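Local coordinates for protein nucleoporin NUP82 (Chaetomium thermophilum, PDB 5CWW) that serves as a nucleoporin, probably both a structural component of the nuclear pore complex and a docking partner for transport factors, this chain being its N-terminal beta-propeller part, at residues E14-H19 with E74-R79; T170-V175 with S239-G244; R291-P296 with A352-Y357; Q328-W333 with A448-P453; Q383-E388 with S432-V437. All coordinates share one frame; numbering follows the deposited sequence. Where two conformers were deposited one is given.

Interaction 1: residues E14-H19 with E74-R79; sequences EPAPGH and ESWESR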
# COMPACT_ATOMS: atom_id res chain seq x y z
N GLU B 14 -19.70 -8.28 30.25
CA GLU B 14 -19.82 -9.41 31.16
C GLU B 14 -21.00 -9.20 32.12
O GLU B 14 -21.26 -8.08 32.54
CB GLU B 14 -18.51 -9.59 31.94
CG GLU B 14 -18.30 -10.97 32.53
CD GLU B 14 -16.91 -11.15 33.11
OE1 GLU B 14 -16.70 -12.14 33.85
OE2 GLU B 14 -16.03 -10.32 32.83
N PRO B 15 -21.72 -10.28 32.47
CA PRO B 15 -21.55 -11.69 32.09
C PRO B 15 -22.34 -12.10 30.84
O PRO B 15 -22.69 -13.27 30.70
CB PRO B 15 -22.08 -12.43 33.32
CG PRO B 15 -23.18 -11.56 33.81
CD PRO B 15 -22.77 -10.14 33.50
N ALA B 16 -22.61 -11.15 29.94
CA ALA B 16 -23.31 -11.47 28.70
C ALA B 16 -22.44 -12.37 27.82
O ALA B 16 -21.22 -12.28 27.87
CB ALA B 16 -23.70 -10.21 27.96
N PRO B 17 -23.08 -13.23 27.01
CA PRO B 17 -22.32 -14.14 26.14
C PRO B 17 -21.53 -13.40 25.07
O PRO B 17 -20.49 -13.90 24.62
CB PRO B 17 -23.41 -15.02 25.52
CG PRO B 17 -24.63 -14.17 25.54
CD PRO B 17 -24.53 -13.35 26.79
N GLY B 18 -22.01 -12.24 24.66
CA GLY B 18 -21.35 -11.46 23.63
C GLY B 18 -19.97 -10.98 24.06
O GLY B 18 -19.10 -10.74 23.22
N HIS B 19 -19.77 -10.85 25.37
CA HIS B 19 -18.50 -10.35 25.90
C HIS B 19 -17.38 -11.36 25.70
O HIS B 19 -16.20 -11.01 25.74
CB HIS B 19 -18.64 -10.01 27.38
CG HIS B 19 -17.42 -9.38 27.97
ND1 HIS B 19 -16.98 -8.12 27.62
CD2 HIS B 19 -16.53 -9.84 28.88
CE1 HIS B 19 -15.88 -7.83 28.29
NE2 HIS B 19 -15.58 -8.86 29.06
N GLU B 74 -30.13 -10.76 21.09
CA GLU B 74 -31.39 -11.42 21.42
C GLU B 74 -31.25 -12.36 22.62
O GLU B 74 -32.16 -12.48 23.43
CB GLU B 74 -31.90 -12.20 20.20
CG GLU B 74 -33.22 -12.93 20.44
CD GLU B 74 -33.71 -13.66 19.20
OE1 GLU B 74 -33.16 -13.42 18.10
OE2 GLU B 74 -34.64 -14.49 19.33
N SER B 75 -30.10 -13.02 22.72
CA SER B 75 -29.85 -13.95 23.82
C SER B 75 -29.86 -13.24 25.16
O SER B 75 -30.29 -13.80 26.17
CB SER B 75 -28.51 -14.67 23.62
OG SER B 75 -28.51 -15.42 22.41
N TRP B 76 -29.39 -11.99 25.17
CA TRP B 76 -29.34 -11.20 26.40
C TRP B 76 -30.68 -10.50 26.66
O TRP B 76 -30.95 -10.07 27.78
CB TRP B 76 -28.22 -10.17 26.33
CG TRP B 76 -28.00 -9.44 27.62
CD1 TRP B 76 -28.34 -8.15 27.90
CD2 TRP B 76 -27.41 -9.97 28.82
NE1 TRP B 76 -28.00 -7.84 29.19
CE2 TRP B 76 -27.42 -8.94 29.78
CE3 TRP B 76 -26.87 -11.21 29.17
CZ2 TRP B 76 -26.91 -9.11 31.06
CZ3 TRP B 76 -26.37 -11.38 30.45
CH2 TRP B 76 -26.39 -10.33 31.38
N GLU B 77 -31.50 -10.38 25.62
CA GLU B 77 -32.81 -9.77 25.76
C GLU B 77 -33.86 -10.80 26.16
O GLU B 77 -34.83 -10.48 26.84
CB GLU B 77 -33.22 -9.08 24.45
CG GLU B 77 -32.45 -7.80 24.19
CD GLU B 77 -32.91 -7.08 22.94
OE1 GLU B 77 -33.36 -7.75 21.99
OE2 GLU B 77 -32.83 -5.83 22.91
N SER B 78 -33.66 -12.05 25.73
CA SER B 78 -34.59 -13.13 26.01
C SER B 78 -33.98 -14.15 26.98
O SER B 78 -34.24 -15.35 26.89
CB SER B 78 -35.01 -13.83 24.71
OG SER B 78 -33.90 -14.42 24.07
N ARG B 79 -33.16 -13.65 27.90
CA ARG B 79 -32.56 -14.49 28.94
C ARG B 79 -33.55 -14.73 30.07
O ARG B 79 -34.36 -13.86 30.39
CB ARG B 79 -31.29 -13.85 29.49
CG ARG B 79 -31.49 -12.43 30.00
CD ARG B 79 -30.37 -12.00 30.93
NE ARG B 79 -30.44 -10.57 31.23
CZ ARG B 79 -29.90 -10.00 32.30
NH1 ARG B 79 -29.23 -10.72 33.19
NH2 ARG B 79 -30.03 -8.69 32.49

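Interaction 2: residues T170-V175 with S239-G244; sequences TSRSAV and SATNKG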
# COMPACT_ATOMS: atom_id res chain seq x y z
N THR B 170 8.70 -15.75 8.28
CA THR B 170 9.43 -14.95 9.25
C THR B 170 10.87 -14.66 8.82
O THR B 170 11.49 -13.72 9.31
CB THR B 170 9.45 -15.63 10.63
OG1 THR B 170 9.87 -16.99 10.48
CG2 THR B 170 8.07 -15.60 11.27
N SER B 171 11.40 -15.47 7.90
CA SER B 171 12.77 -15.30 7.44
C SER B 171 12.85 -14.31 6.27
O SER B 171 13.95 -14.00 5.80
CB SER B 171 13.37 -16.64 7.02
OG SER B 171 12.64 -17.24 5.97
N ARG B 172 11.70 -13.81 5.82
CA ARG B 172 11.66 -12.84 4.73
C ARG B 172 11.01 -11.54 5.20
O ARG B 172 10.77 -11.36 6.39
CB ARG B 172 10.89 -13.41 3.53
CG ARG B 172 11.56 -14.60 2.86
CD ARG B 172 12.75 -14.18 2.00
NE ARG B 172 12.67 -14.73 0.65
CZ ARG B 172 12.31 -14.05 -0.44
NH1 ARG B 172 12.00 -12.76 -0.37
NH2 ARG B 172 12.27 -14.67 -1.61
N SER B 173 10.73 -10.64 4.26
CA SER B 173 10.19 -9.33 4.60
C SER B 173 8.78 -9.43 5.17
O SER B 173 7.96 -10.22 4.69
CB SER B 173 10.19 -8.42 3.37
OG SER B 173 9.74 -7.12 3.70
N ALA B 174 8.50 -8.63 6.19
CA ALA B 174 7.19 -8.62 6.84
C ALA B 174 6.07 -8.18 5.89
O ALA B 174 6.29 -7.37 4.99
CB ALA B 174 7.22 -7.71 8.05
N VAL B 175 4.87 -8.72 6.11
CA VAL B 175 3.70 -8.33 5.33
C VAL B 175 3.04 -7.11 5.96
O VAL B 175 2.82 -7.06 7.17
CB VAL B 175 2.68 -9.49 5.21
CG1 VAL B 175 2.17 -9.94 6.59
CG2 VAL B 175 1.52 -9.09 4.31
N SER B 239 15.41 -17.63 -5.15
CA SER B 239 16.74 -17.85 -4.59
C SER B 239 17.28 -16.63 -3.83
O SER B 239 18.15 -16.77 -2.98
CB SER B 239 17.72 -18.23 -5.69
OG SER B 239 17.26 -19.36 -6.41
N ALA B 240 16.76 -15.45 -4.15
CA ALA B 240 17.24 -14.22 -3.53
C ALA B 240 16.73 -14.08 -2.10
O ALA B 240 15.76 -13.37 -1.85
CB ALA B 240 16.82 -13.02 -4.36
N THR B 241 17.39 -14.76 -1.17
CA THR B 241 16.96 -14.80 0.22
C THR B 241 17.81 -13.91 1.13
O THR B 241 17.34 -13.45 2.17
CB THR B 241 17.00 -16.24 0.77
OG1 THR B 241 18.29 -16.81 0.52
CG2 THR B 241 15.94 -17.09 0.11
N ASN B 242 19.06 -13.66 0.74
CA ASN B 242 19.95 -12.80 1.50
C ASN B 242 19.77 -11.34 1.10
O ASN B 242 19.88 -11.00 -0.08
CB ASN B 242 21.41 -13.22 1.31
CG ASN B 242 22.36 -12.50 2.26
OD1 ASN B 242 21.98 -12.12 3.37
ND2 ASN B 242 23.59 -12.31 1.82
N LYS B 243 19.49 -10.48 2.07
CA LYS B 243 19.25 -9.07 1.80
C LYS B 243 20.55 -8.33 1.52
O LYS B 243 21.57 -8.58 2.16
CB LYS B 243 18.52 -8.42 2.97
CG LYS B 243 17.16 -9.04 3.28
CD LYS B 243 17.18 -9.81 4.60
CE LYS B 243 15.82 -10.42 4.91
NZ LYS B 243 15.42 -11.43 3.90
N GLY B 244 20.50 -7.42 0.55
CA GLY B 244 21.63 -6.56 0.24
C GLY B 244 21.53 -5.24 0.98
O GLY B 244 20.92 -5.16 2.05

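Interaction 3: residues R291-P296 with A352-Y357; sequences RWTPPP and ATIEVY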
# COMPACT_ATOMS: atom_id res chain seq x y z
N ARG B 291 -6.92 -12.40 -14.88
CA ARG B 291 -8.32 -12.33 -15.28
C ARG B 291 -9.06 -11.38 -14.35
O ARG B 291 -8.77 -11.34 -13.16
CB ARG B 291 -8.95 -13.72 -15.26
CG ARG B 291 -8.62 -14.57 -16.48
CD ARG B 291 -9.00 -16.02 -16.28
NE ARG B 291 -7.94 -16.79 -15.64
CZ ARG B 291 -6.95 -17.39 -16.29
NH1 ARG B 291 -6.87 -17.34 -17.61
NH2 ARG B 291 -6.03 -18.06 -15.60
N TRP B 292 -10.01 -10.62 -14.90
CA TRP B 292 -10.68 -9.58 -14.13
C TRP B 292 -12.13 -9.38 -14.57
O TRP B 292 -12.50 -9.71 -15.70
CB TRP B 292 -9.91 -8.26 -14.25
CG TRP B 292 -9.70 -7.79 -15.66
CD1 TRP B 292 -8.96 -8.41 -16.63
CD2 TRP B 292 -10.22 -6.59 -16.25
NE1 TRP B 292 -8.99 -7.67 -17.79
CE2 TRP B 292 -9.76 -6.56 -17.59
CE3 TRP B 292 -11.02 -5.55 -15.79
CZ2 TRP B 292 -10.08 -5.52 -18.46
CZ3 TRP B 292 -11.34 -4.52 -16.66
CH2 TRP B 292 -10.87 -4.51 -17.97
N THR B 293 -12.94 -8.85 -13.66
CA THR B 293 -14.36 -8.63 -13.89
C THR B 293 -14.71 -7.16 -13.67
O THR B 293 -14.72 -6.69 -12.54
CB THR B 293 -15.22 -9.49 -12.94
OG1 THR B 293 -14.96 -10.88 -13.19
CG2 THR B 293 -16.71 -9.21 -13.14
N PRO B 294 -14.99 -6.43 -14.76
CA PRO B 294 -15.39 -5.02 -14.62
C PRO B 294 -16.90 -4.85 -14.51
O PRO B 294 -17.64 -5.67 -15.05
CB PRO B 294 -14.87 -4.40 -15.91
CG PRO B 294 -15.02 -5.49 -16.92
CD PRO B 294 -14.79 -6.79 -16.18
N PRO B 295 -17.36 -3.80 -13.82
CA PRO B 295 -18.79 -3.50 -13.89
C PRO B 295 -19.14 -2.99 -15.28
O PRO B 295 -18.26 -2.49 -15.97
CB PRO B 295 -18.98 -2.42 -12.82
CG PRO B 295 -17.65 -1.77 -12.70
CD PRO B 295 -16.64 -2.85 -12.95
N PRO B 296 -20.41 -3.12 -15.69
CA PRO B 296 -20.85 -2.87 -17.07
C PRO B 296 -20.37 -1.54 -17.66
O PRO B 296 -20.23 -1.43 -18.88
CB PRO B 296 -22.37 -2.88 -16.97
CG PRO B 296 -22.67 -3.71 -15.77
CD PRO B 296 -21.55 -3.45 -14.81
N ALA B 352 -25.82 -15.36 -10.28
CA ALA B 352 -25.74 -14.64 -11.55
C ALA B 352 -24.34 -14.60 -12.15
O ALA B 352 -23.33 -14.44 -11.47
CB ALA B 352 -26.25 -13.21 -11.35
N THR B 353 -24.35 -14.76 -13.47
CA THR B 353 -23.18 -14.79 -14.33
C THR B 353 -22.68 -13.40 -14.64
O THR B 353 -23.43 -12.42 -14.57
CB THR B 353 -23.49 -15.50 -15.67
OG1 THR B 353 -24.45 -14.72 -16.40
CG2 THR B 353 -24.05 -16.89 -15.43
N ILE B 354 -21.40 -13.30 -14.98
CA ILE B 354 -20.79 -12.01 -15.28
C ILE B 354 -19.58 -12.14 -16.20
O ILE B 354 -18.91 -13.17 -16.24
CB ILE B 354 -20.35 -11.31 -13.97
CG1 ILE B 354 -20.06 -9.82 -14.18
CG2 ILE B 354 -19.15 -12.03 -13.34
CD1 ILE B 354 -21.28 -9.00 -14.52
N GLU B 355 -19.32 -11.06 -16.94
CA GLU B 355 -18.24 -11.00 -17.91
C GLU B 355 -16.86 -11.10 -17.27
O GLU B 355 -16.59 -10.45 -16.26
CB GLU B 355 -18.35 -9.70 -18.71
CG GLU B 355 -19.62 -9.58 -19.53
CD GLU B 355 -19.66 -8.31 -20.37
OE1 GLU B 355 -18.82 -7.42 -20.14
OE2 GLU B 355 -20.54 -8.22 -21.25
N VAL B 356 -16.00 -11.91 -17.88
CA VAL B 356 -14.63 -12.08 -17.41
C VAL B 356 -13.66 -11.84 -18.56
O VAL B 356 -13.72 -12.51 -19.59
CB VAL B 356 -14.40 -13.50 -16.84
CG1 VAL B 356 -12.97 -13.64 -16.33
CG2 VAL B 356 -15.40 -13.78 -15.72
N TYR B 357 -12.77 -10.88 -18.36
CA TYR B 357 -11.74 -10.55 -19.34
C TYR B 357 -10.37 -11.00 -18.85
O TYR B 357 -10.18 -11.23 -17.66
CB TYR B 357 -11.71 -9.05 -19.62
CG TYR B 357 -12.99 -8.49 -20.19
CD1 TYR B 357 -14.07 -8.18 -19.37
CD2 TYR B 357 -13.12 -8.24 -21.55
CE1 TYR B 357 -15.24 -7.67 -19.89
CE2 TYR B 357 -14.28 -7.72 -22.08
CZ TYR B 357 -15.34 -7.43 -21.25
OH TYR B 357 -16.50 -6.92 -21.77

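Interaction 4: residues Q328-W333 with A448-P453; sequences QQQLEW and AQWLPP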
# COMPACT_ATOMS: atom_id res chain seq x y z
N GLN B 328 -0.78 6.53 -26.84
CA GLN B 328 -0.52 5.33 -27.63
C GLN B 328 -0.58 4.06 -26.79
O GLN B 328 -1.23 3.08 -27.17
CB GLN B 328 0.85 5.43 -28.30
CG GLN B 328 0.81 6.05 -29.69
CD GLN B 328 0.09 5.17 -30.69
OE1 GLN B 328 -0.23 4.01 -30.40
NE2 GLN B 328 -0.18 5.71 -31.87
N GLN B 329 0.10 4.06 -25.65
CA GLN B 329 0.15 2.89 -24.78
C GLN B 329 -1.24 2.52 -24.27
O GLN B 329 -1.59 1.34 -24.22
CB GLN B 329 1.10 3.14 -23.61
CG GLN B 329 2.57 3.08 -24.00
CD GLN B 329 3.50 3.37 -22.83
OE1 GLN B 329 3.11 4.01 -21.85
NE2 GLN B 329 4.73 2.88 -22.91
N GLN B 330 -2.03 3.52 -23.90
CA GLN B 330 -3.38 3.29 -23.42
C GLN B 330 -4.27 2.73 -24.53
O GLN B 330 -5.13 1.88 -24.28
CB GLN B 330 -3.99 4.58 -22.88
CG GLN B 330 -3.44 5.01 -21.54
CD GLN B 330 -4.20 6.19 -20.95
OE1 GLN B 330 -5.17 6.67 -21.53
NE2 GLN B 330 -3.76 6.66 -19.79
N LEU B 331 -4.08 3.22 -25.75
CA LEU B 331 -4.85 2.74 -26.89
C LEU B 331 -4.48 1.29 -27.21
O LEU B 331 -5.33 0.49 -27.59
CB LEU B 331 -4.62 3.63 -28.10
CG LEU B 331 -5.31 3.21 -29.40
CD1 LEU B 331 -6.80 3.04 -29.19
CD2 LEU B 331 -5.03 4.22 -30.50
N GLU B 332 -3.20 0.97 -27.05
CA GLU B 332 -2.72 -0.39 -27.28
C GLU B 332 -3.31 -1.34 -26.23
O GLU B 332 -3.74 -2.44 -26.55
CB GLU B 332 -1.19 -0.42 -27.24
CG GLU B 332 -0.58 -1.75 -27.64
CD GLU B 332 0.93 -1.68 -27.75
OE1 GLU B 332 1.50 -0.59 -27.52
OE2 GLU B 332 1.55 -2.72 -28.05
N TRP B 333 -3.32 -0.88 -24.98
CA TRP B 333 -3.93 -1.63 -23.89
C TRP B 333 -5.40 -1.93 -24.17
O TRP B 333 -5.85 -3.07 -24.03
CB TRP B 333 -3.78 -0.84 -22.58
CG TRP B 333 -4.30 -1.52 -21.36
CD1 TRP B 333 -3.64 -2.43 -20.59
CD2 TRP B 333 -5.58 -1.34 -20.75
NE1 TRP B 333 -4.43 -2.83 -19.54
CE2 TRP B 333 -5.63 -2.17 -19.62
CE3 TRP B 333 -6.70 -0.55 -21.06
CZ2 TRP B 333 -6.75 -2.24 -18.79
CZ3 TRP B 333 -7.81 -0.62 -20.24
CH2 TRP B 333 -7.83 -1.46 -19.12
N ALA B 448 -3.43 5.21 -16.58
CA ALA B 448 -2.57 4.12 -17.02
C ALA B 448 -1.28 4.65 -17.62
O ALA B 448 -1.30 5.51 -18.50
CB ALA B 448 -3.30 3.26 -18.02
N GLN B 449 -0.15 4.14 -17.13
CA GLN B 449 1.15 4.48 -17.69
C GLN B 449 2.13 3.32 -17.58
O GLN B 449 2.13 2.57 -16.60
CB GLN B 449 1.73 5.72 -16.98
CG GLN B 449 0.97 7.00 -17.28
CD GLN B 449 1.74 8.25 -16.88
OE1 GLN B 449 2.97 8.28 -16.92
NE2 GLN B 449 1.01 9.28 -16.48
N TRP B 450 2.94 3.18 -18.62
CA TRP B 450 4.01 2.19 -18.67
C TRP B 450 5.32 2.89 -19.01
O TRP B 450 5.32 3.98 -19.58
CB TRP B 450 3.72 1.11 -19.71
CG TRP B 450 2.51 0.28 -19.43
CD1 TRP B 450 2.48 -0.96 -18.87
CD2 TRP B 450 1.15 0.62 -19.71
NE1 TRP B 450 1.19 -1.42 -18.79
CE2 TRP B 450 0.35 -0.46 -19.30
CE3 TRP B 450 0.53 1.74 -20.28
CZ2 TRP B 450 -1.04 -0.46 -19.42
CZ3 TRP B 450 -0.85 1.74 -20.40
CH2 TRP B 450 -1.62 0.64 -19.98
N LEU B 451 6.44 2.26 -18.67
CA LEU B 451 7.73 2.75 -19.12
C LEU B 451 7.81 2.63 -20.64
O LEU B 451 7.06 1.86 -21.24
CB LEU B 451 8.87 1.97 -18.46
CG LEU B 451 9.06 2.22 -16.97
CD1 LEU B 451 9.95 1.15 -16.36
CD2 LEU B 451 9.66 3.61 -16.74
N PRO B 452 8.72 3.39 -21.28
CA PRO B 452 8.84 3.33 -22.74
C PRO B 452 9.30 1.97 -23.26
O PRO B 452 9.91 1.21 -22.51
CB PRO B 452 9.90 4.39 -23.04
CG PRO B 452 9.95 5.27 -21.86
CD PRO B 452 9.58 4.43 -20.69
N PRO B 453 8.99 1.66 -24.53
CA PRO B 453 9.59 0.49 -25.17
C PRO B 453 11.04 0.78 -25.57
O PRO B 453 11.41 1.94 -25.68
CB PRO B 453 8.71 0.27 -26.39
CG PRO B 453 8.22 1.63 -26.74
CD PRO B 453 8.06 2.36 -25.43

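Interaction 5: residues Q383-E388 with S432-V437; sequences QDDEVE and STSGQV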
# COMPACT_ATOMS: atom_id res chain seq x y z
N GLN B 383 7.17 18.29 11.05
CA GLN B 383 8.03 17.52 11.95
C GLN B 383 8.21 16.10 11.43
O GLN B 383 7.53 15.69 10.49
CB GLN B 383 7.45 17.51 13.36
CG GLN B 383 7.32 18.89 13.98
CD GLN B 383 8.66 19.59 14.10
OE1 GLN B 383 9.55 19.15 14.83
NE2 GLN B 383 8.81 20.70 13.38
N ASP B 384 9.11 15.35 12.05
CA ASP B 384 9.40 13.99 11.61
C ASP B 384 8.16 13.10 11.70
O ASP B 384 7.88 12.32 10.79
CB ASP B 384 10.55 13.38 12.43
CG ASP B 384 11.89 14.02 12.12
OD1 ASP B 384 12.04 14.62 11.03
OD2 ASP B 384 12.81 13.91 12.96
N ASP B 385 7.42 13.21 12.80
CA ASP B 385 6.25 12.36 13.01
C ASP B 385 5.05 12.84 12.17
O ASP B 385 4.00 12.20 12.18
CB ASP B 385 5.86 12.32 14.49
CG ASP B 385 5.66 13.70 15.10
OD1 ASP B 385 5.44 14.67 14.34
OD2 ASP B 385 5.70 13.80 16.34
N GLU B 386 5.23 13.95 11.46
CA GLU B 386 4.20 14.46 10.55
C GLU B 386 4.49 14.02 9.12
O GLU B 386 3.56 13.74 8.35
CB GLU B 386 4.12 15.99 10.63
CG GLU B 386 3.54 16.51 11.94
CD GLU B 386 3.64 18.02 12.08
OE1 GLU B 386 4.53 18.62 11.44
OE2 GLU B 386 2.83 18.60 12.83
N VAL B 387 5.76 13.95 8.77
CA VAL B 387 6.16 13.51 7.44
C VAL B 387 5.99 11.99 7.33
O VAL B 387 5.50 11.48 6.32
CB VAL B 387 7.63 13.89 7.12
CG1 VAL B 387 8.08 13.30 5.78
CG2 VAL B 387 7.79 15.40 7.11
N GLU B 388 6.40 11.29 8.38
CA GLU B 388 6.33 9.84 8.44
C GLU B 388 4.89 9.33 8.35
O GLU B 388 4.05 9.69 9.18
CB GLU B 388 6.99 9.34 9.73
CG GLU B 388 6.95 7.84 9.94
CD GLU B 388 7.70 7.40 11.18
OE1 GLU B 388 7.38 7.91 12.27
OE2 GLU B 388 8.61 6.55 11.05
N SER B 432 -0.35 10.26 9.31
CA SER B 432 1.01 10.30 9.84
C SER B 432 1.10 9.63 11.21
O SER B 432 0.08 9.42 11.87
CB SER B 432 1.50 11.75 9.96
OG SER B 432 1.33 12.45 8.73
N THR B 433 2.32 9.30 11.63
CA THR B 433 2.56 8.73 12.95
C THR B 433 1.94 9.59 14.04
O THR B 433 1.39 9.08 15.02
CB THR B 433 4.08 8.60 13.23
OG1 THR B 433 4.68 7.79 12.22
CG2 THR B 433 4.33 7.97 14.60
N SER B 434 2.02 10.91 13.86
CA SER B 434 1.52 11.85 14.86
C SER B 434 -0.00 11.85 14.93
O SER B 434 -0.58 12.44 15.84
CB SER B 434 2.01 13.27 14.54
OG SER B 434 1.40 13.75 13.36
N GLY B 435 -0.64 11.20 13.97
CA GLY B 435 -2.09 11.22 13.87
C GLY B 435 -2.57 12.33 12.96
O GLY B 435 -3.78 12.52 12.78
N GLN B 436 -1.63 13.07 12.38
CA GLN B 436 -1.96 14.10 11.40
C GLN B 436 -2.62 13.47 10.19
O GLN B 436 -2.17 12.43 9.69
CB GLN B 436 -0.70 14.87 10.98
CG GLN B 436 -0.93 15.92 9.89
CD GLN B 436 0.34 16.30 9.16
OE1 GLN B 436 0.75 15.63 8.21
NE2 GLN B 436 0.97 17.38 9.60
N VAL B 437 -3.69 14.09 9.72
CA VAL B 437 -4.39 13.66 8.51
C VAL B 437 -4.23 14.71 7.42
O VAL B 437 -4.36 15.91 7.68
CB VAL B 437 -5.89 13.42 8.77
CG1 VAL B 437 -6.59 13.00 7.48
CG2 VAL B 437 -6.08 12.36 9.84
O HOH W 1 0.77 16.45 14.26

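Interaction 1: residues E14-H19 with E74-R79
Trp-76 meets the loop residues Pro-15 and Ala-16 and also Pro-17, where a 3-10 segment begins, with one side of its indole, and it carries most of this surface contact. Its CG stands anti to the backbone N (chi1 -172°), which sends the ring off the helix and across to the N-terminal segment. Beyond CB and CG, the ring-fusion atom Trp-76 CD2 lies 3.8 Å from Ala-16 CB. At the next atom the methyl group comes closer, with Trp-76 CE3 to Ala-16 CB at 3.5 Å. This is a CH-pi contact, the CB lying over the six-membered ring 23° off its normal. Helix 69-77, which bears the indole, joins strands 63-68 and 106-110 of a four-stranded antiparallel sheet of the beta-propeller, and Ala-10 and Trp-11 of the N-terminal loop also touch the ring. Farther out, Trp-76 CZ3 packs on the backbone, 3.5 Å from Ala-16 CA. At the far end Trp-76 CH2 lies 4.2 Å from CD of Pro-15, a proline that follows a cis peptide bond. Pro-17 comes in obliquely, its CD 4.0 Å from Trp-76 CE3. The opposite face of the indole is covered by the guanidinium of Arg-79, with NE above the ring centre.

Interaction 2: residues T170-V175 with S239-G244
Arg-172 and Lys-243 reach across this surface contact in opposite senses, each towards backbone of the other segment, yet no hydrogen bond spans the gap. The polar approaches are loose. Ala-240 O sits above the middle of the Arg-172 guanidinium, 3.7 Å from NH2, facing the flat of the group. Arg-172 was modelled in two conformers, and what its guanidinium meets holds for one of them. Lys-243 NZ stops 3.5 Å from Ser-171 O. Within its own segment the same ammonium gives a weak hydrogen bond, Lys-243 NZ to Thr-241 O at 3.3 Å, which the bends at chi2 (110°) and chi4 (63°) make possible by folding the chain back. Both segments are loops of the beta-propeller: 170-175 leads from strand 160-162 of one sheet into strand 175-180 of the next, and 239-244 precedes helix 248-251. Ala-240 is the centre of an inverse gamma turn, closed by a weak bond from Thr-241 N to Ser-239 O. The one methyl approach is Thr-241 CG2, 4.1 Å from Arg-172 NE, a van der Waals contact in which the two side chains cross near a right angle. As for charge, Arg-172 NE and Lys-243 NZ are 5.4 Å apart, a like pair that would probably repel mildly. Thr-241 OG1 and Asn-242 ND2 hydrogen-bond to the backbone of another protein's chain.

Interaction 3: residues R291-P296 with A352-Y357
Trp-292 and Tyr-357 form an antiparallel, hydrogen-bonded pair that sets the short strand 291-292 at one side of a three-stranded sheet, with strand 354-358 in its middle. Along the second segment, Ile-354 comes first and lays CG1 3.6 Å from the Thr-293 methyl CG2. Glu-355 O follows, 3.4 Å from that same Thr-293 CG2, and takes a weak bond from Thr-293 OG1. Val-356 puts CG2 3.9 Å from Thr-293 OG1. Tyr-357 N donates to Trp-292 O (2.9 Å), and Trp-292 N returns the bond to Tyr-357 O (2.8 Å). Tyr-357 CB lies over the five-membered ring of Trp-292, whose chi1 of 56° sets CG between backbone N and carbonyl carbon and so lays the indole back against the tyrosine. With an alanine in place of Trp-292, Tyr-357 CB and Ile-337 would probably lose the indole they pack on and Thr-358 O its indole N-H donor. Pro-294 CD touches Tyr-357 CD1 at 3.6 Å, and Tyr-357 OH bonds Glu-355 OE1 from above the carboxylate plane.

Interaction 4: residues Q328-W333 with A448-P453
Trp-450 and Trp-333 meet at a slant, their ring planes 39° apart. The closest atoms are Trp-333 CD1 and Trp-450 CZ2 at 3.5 Å. Trp-333 also meets the ring of Trp-267, and Pro-286 packs on Trp-450. The Gln-329 amide stands almost upright to the Trp-450 ring, the planes 85° apart, and the two side chains run past each other in opposite directions. Lower on the glutamine, Gln-329 CB packs obliquely, 3.7 Å from Trp-450 CE3. Its extended chain brings both amide ends to loop backbone. Gln-329 NE2 gives a hydrogen bond to Leu-451 O at 3.0 Å, reaching that oxygen from above the carbonyl plane, while Gln-329 OE1 takes a weak bond from Trp-450 N. The Gln-330 amide is better aligned: Gln-330 NE2 bonds Ala-448 O at 3.0 Å, nearly straight at 176°, with the oxygen in the amide plane and the donor on a carbonyl lone pair. Gln-330 NE2 also bonds Glu-447 OE1, so two acceptors help to fix the rotation of this buried amide. The two glutamines thus satisfy backbone groups of a loop that has no regular secondary structure. The contact docks helix 321-338 on the loop between strands 437-441 and 469-476; this helix belongs to an insertion of two helices and a small three-stranded sheet between strands 281-284 and 369-370 of a beta-propeller sheet.

Interaction 5: residues Q383-E388 with S432-V437
The turn Ser-432 to Gly-435, which closes the hairpin of strands 427-432 and 437-441, is seated against the short helix 384-387 and the residue after it, through Asp-385, Glu-386 and Glu-388. Ser-434 N donates to Asp-385 O at 2.9 Å. Next to it Ser-432 OG gives a short bond of 2.6 Å to Glu-386 O, and Thr-433 N reaches Glu-388 O at 3.0 Å. Thr-433 OG1 bonds Glu-388 OE1 at 2.7 Å from above the carboxylate plane; Glu-388 CG anti to its backbone N (chi1 178°) and a straight chain carry that carboxylate to the turn, where Lys-390 NZ also bonds Thr-433 OG1. Glu-386 turns OE1 back to the helix start, taking Gln-383 N at the N-cap (2.7 Å), while outside the two segments its OE2 pairs with a basic side chain of another protein's chain in a salt bridge. A water 2.9 Å from Ser-434 OG is weakly bound to Glu-386 OE2. Replacing Glu-386 by a leucine is likely to leave Gln-383 N without this acceptor and the neighbouring protein's basic group without this counter-charge. Gly-435 N bonds Ser-432 O, and Ser-432 N bonds Gln-436 O; with glycine at positive phi (93°), this is the type I turn plus G1 bulge of a beta-hairpin.

How the interactions relate
From the N terminus, interaction 1 comes first, tying the leading loop to helix 69-77, which connects two strands of the first sheet of the propeller. Interaction 2 follows in series, linking the loop before strand 175-180 to the one before helix 248-251. Interaction 3 closes the loop 291-357, which holds helices 298-315 and 321-338. It crosses interaction 4: segment 328-333 lies inside that loop, while its partner 448-453 lies well beyond it, and the two contacts come within about 4 Å at their nearest atoms without touching. Interaction 5 is nested inside the loop of interaction 4, its centre about 36 Å away from that contact's centre, and joins helix 384-387 to a hairpin of the five-stranded sheet.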